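Local coordinates for cytoplasmic protein (Bacillus cereus, PDB 2O3L) that is of unknown function but belongs to the DUF1048 family and folds as a small, all-helical left-handed superhelix, at residues A[18-23]-A[48-53]. Numbering follows the deposited sequence.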
loop_
_atom_site.group_PDB
_atom_site.type_symbol
_atom_site.label_atom_id
_atom_site.label_comp_id
_atom_site.label_asym_id
_atom_site.label_seq_id
_atom_site.Cartn_x
_atom_site.Cartn_y
_atom_site.Cartn_z
ATOM N N GLN A 18 3.091 -2.499 -8.792
ATOM C CA GLN A 18 2.092 -1.512 -9.146
ATOM C C GLN A 18 0.684 -2.061 -9.066
ATOM O O GLN A 18 -0.198 -1.358 -8.574
ATOM C CB GLN A 18 2.336 -0.939 -10.530
ATOM C CG GLN A 18 3.667 -0.158 -10.599
ATOM C CD GLN A 18 3.856 0.486 -11.951
ATOM O OE1 GLN A 18 2.948 1.115 -12.456
ATOM N NE2 GLN A 18 5.030 0.303 -12.552
ATOM N N PHE A 19 0.469 -3.296 -9.538
ATOM C CA PHE A 19 -0.891 -3.830 -9.626
ATOM C C PHE A 19 -1.386 -4.112 -8.218
ATOM O O PHE A 19 -2.541 -3.815 -7.848
ATOM C CB PHE A 19 -0.914 -5.084 -10.487
ATOM C CG PHE A 19 -2.286 -5.615 -10.740
ATOM C CD1 PHE A 19 -3.153 -4.945 -11.584
ATOM C CD2 PHE A 19 -2.712 -6.795 -10.133
ATOM C CE1 PHE A 19 -4.452 -5.430 -11.835
ATOM C CE2 PHE A 19 -4.003 -7.288 -10.352
ATOM C CZ PHE A 19 -4.876 -6.604 -11.231
ATOM N N VAL A 20 -0.491 -4.658 -7.407
ATOM C CA VAL A 20 -0.828 -4.992 -6.045
ATOM C C VAL A 20 -1.095 -3.734 -5.201
ATOM O O VAL A 20 -2.026 -3.725 -4.424
ATOM C CB VAL A 20 0.223 -5.871 -5.411
ATOM C CG1 VAL A 20 -0.055 -6.059 -3.907
ATOM C CG2 VAL A 20 0.202 -7.231 -6.129
ATOM N N PHE A 21 -0.277 -2.703 -5.372
ATOM C CA PHE A 21 -0.558 -1.433 -4.757
ATOM C C PHE A 21 -1.957 -0.898 -5.111
ATOM O O PHE A 21 -2.661 -0.411 -4.250
ATOM C CB PHE A 21 0.492 -0.366 -5.110
ATOM C CG PHE A 21 0.207 0.946 -4.441
ATOM C CD1 PHE A 21 0.568 1.151 -3.126
ATOM C CD2 PHE A 21 -0.538 1.923 -5.087
ATOM C CE1 PHE A 21 0.226 2.307 -2.476
ATOM C CE2 PHE A 21 -0.844 3.095 -4.459
ATOM C CZ PHE A 21 -0.475 3.283 -3.135
ATOM N N LYS A 22 -2.289 -0.923 -6.393
ATOM C CA LYS A 22 -3.594 -0.497 -6.872
ATOM C C LYS A 22 -4.728 -1.313 -6.249
ATOM O O LYS A 22 -5.773 -0.760 -5.889
ATOM C CB LYS A 22 -3.639 -0.649 -8.381
ATOM C CG LYS A 22 -4.963 -0.245 -8.981
ATOM C CD LYS A 22 -4.941 -0.220 -10.525
ATOM C CE LYS A 22 -5.008 -1.594 -11.151
ATOM N NZ LYS A 22 -5.344 -1.393 -12.560
ATOM N N LYS A 23 -4.515 -2.620 -6.124
ATOM C CA LYS A 23 -5.501 -3.497 -5.474
ATOM C C LYS A 23 -5.763 -3.026 -4.011
ATOM O O LYS A 23 -6.876 -2.855 -3.611
ATOM C CB LYS A 23 -5.068 -4.959 -5.538
ATOM C CG LYS A 23 -5.246 -5.654 -6.883
ATOM C CD LYS A 23 -4.717 -7.103 -6.914
ATOM C CE LYS A 23 -5.326 -8.020 -5.839
ATOM N NZ LYS A 23 -5.110 -9.522 -6.016
ATOM N N ASP A 48 6.779 3.158 1.086
ATOM C CA ASP A 48 8.124 3.001 1.630
ATOM C C ASP A 48 8.491 1.508 1.720
ATOM O O ASP A 48 9.604 1.105 1.393
ATOM C CB ASP A 48 8.264 3.625 3.015
ATOM C CG ASP A 48 8.608 5.094 2.978
ATOM O OD1 ASP A 48 9.021 5.585 1.919
ATOM O OD2 ASP A 48 8.474 5.764 4.021
ATOM N N LEU A 49 7.568 0.707 2.216
ATOM C CA LEU A 49 7.827 -0.731 2.403
ATOM C C LEU A 49 8.012 -1.432 1.033
ATOM O O LEU A 49 8.915 -2.214 0.862
ATOM C CB LEU A 49 6.682 -1.367 3.158
ATOM C CG LEU A 49 6.782 -2.852 3.532
ATOM C CD1 LEU A 49 7.687 -3.031 4.683
ATOM C CD2 LEU A 49 5.408 -3.429 3.860
ATOM N N PHE A 50 7.139 -1.138 0.086
ATOM C CA PHE A 50 7.228 -1.671 -1.255
ATOM C C PHE A 50 8.494 -1.207 -1.983
ATOM O O PHE A 50 9.148 -2.019 -2.658
ATOM C CB PHE A 50 5.990 -1.291 -2.085
ATOM C CG PHE A 50 4.799 -2.184 -1.904
ATOM C CD1 PHE A 50 4.656 -3.013 -0.825
ATOM C CD2 PHE A 50 3.760 -2.140 -2.845
ATOM C CE1 PHE A 50 3.515 -3.817 -0.679
ATOM C CE2 PHE A 50 2.646 -2.960 -2.721
ATOM C CZ PHE A 50 2.510 -3.797 -1.627
ATOM N N GLU A 51 8.887 0.057 -1.834
ATOM C CA GLU A 51 10.148 0.490 -2.440
ATOM C C GLU A 51 11.335 -0.239 -1.896
ATOM O O GLU A 51 12.273 -0.539 -2.648
ATOM C CB GLU A 51 10.448 1.969 -2.234
ATOM C CG GLU A 51 9.728 2.869 -3.164
ATOM C CD GLU A 51 10.249 4.300 -3.132
ATOM O OE1 GLU A 51 10.959 4.708 -2.173
ATOM O OE2 GLU A 51 9.943 5.005 -4.116
ATOM N N ALA A 52 11.367 -0.453 -0.578
ATOM C CA ALA A 52 12.486 -1.163 0.015
ATOM C C ALA A 52 12.527 -2.605 -0.479
ATOM O O ALA A 52 13.573 -3.139 -0.859
ATOM C CB ALA A 52 12.403 -1.127 1.560
ATOM N N GLY A 53 11.392 -3.263 -0.412
ATOM C CA GLY A 53 11.308 -4.636 -0.863
ATOM C C GLY A 53 11.736 -4.820 -2.316
ATOM O O GLY A 53 12.485 -5.748 -2.616
#
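Phe50 carries its ring across to helix 15-31 and points the outer rim of that ring at Val20 and at the base of Phe21, the two residues of 18-23 that it touches. Its CA-CB bond heads toward that helix, and CG lies anti to the carbonyl carbon (chi1 -83°), which extends the ring into the gap between two backbones whose nearest CA atoms, those of Phe21 and Phe50, are 8.5 Å apart. Contact is made by the far rim of the ring. Phe50 CE2 stands 4.1 Å from Phe21 CB and 4.0 Å from Phe21 N, the latter lying at the ring edge and near its plane, so the rim faces the helix backbone at an ordinary van der Waals distance. Next along the rim, Phe50 CZ meets Val20 CG1 at 4.1 Å; the methyl lies oblique to the ring, and the two side chains as wholes cross at about a right angle. Phe21 contributes its CB here and not its ring: with CG anti to its own backbone N (chi1 -179°), the ring is carried off from this rim. The evidence is of van der Waals packing, mostly between carbon atoms, modest in extent at 116 Å² of buried surface, although all three touching residues are buried. Around this meeting of helices 15-31 and 36-56, Tyr17 packs edge-to-face with Phe50, while Val60 of helix 60-64 touches both Val20 and Phe50. The Phe21 side chain also touches Leu46 and Ile47 on helix 36-56 and Met7 and Val10 on helix 2-11, placing the contact in a hydrophobic interior shared by four helices.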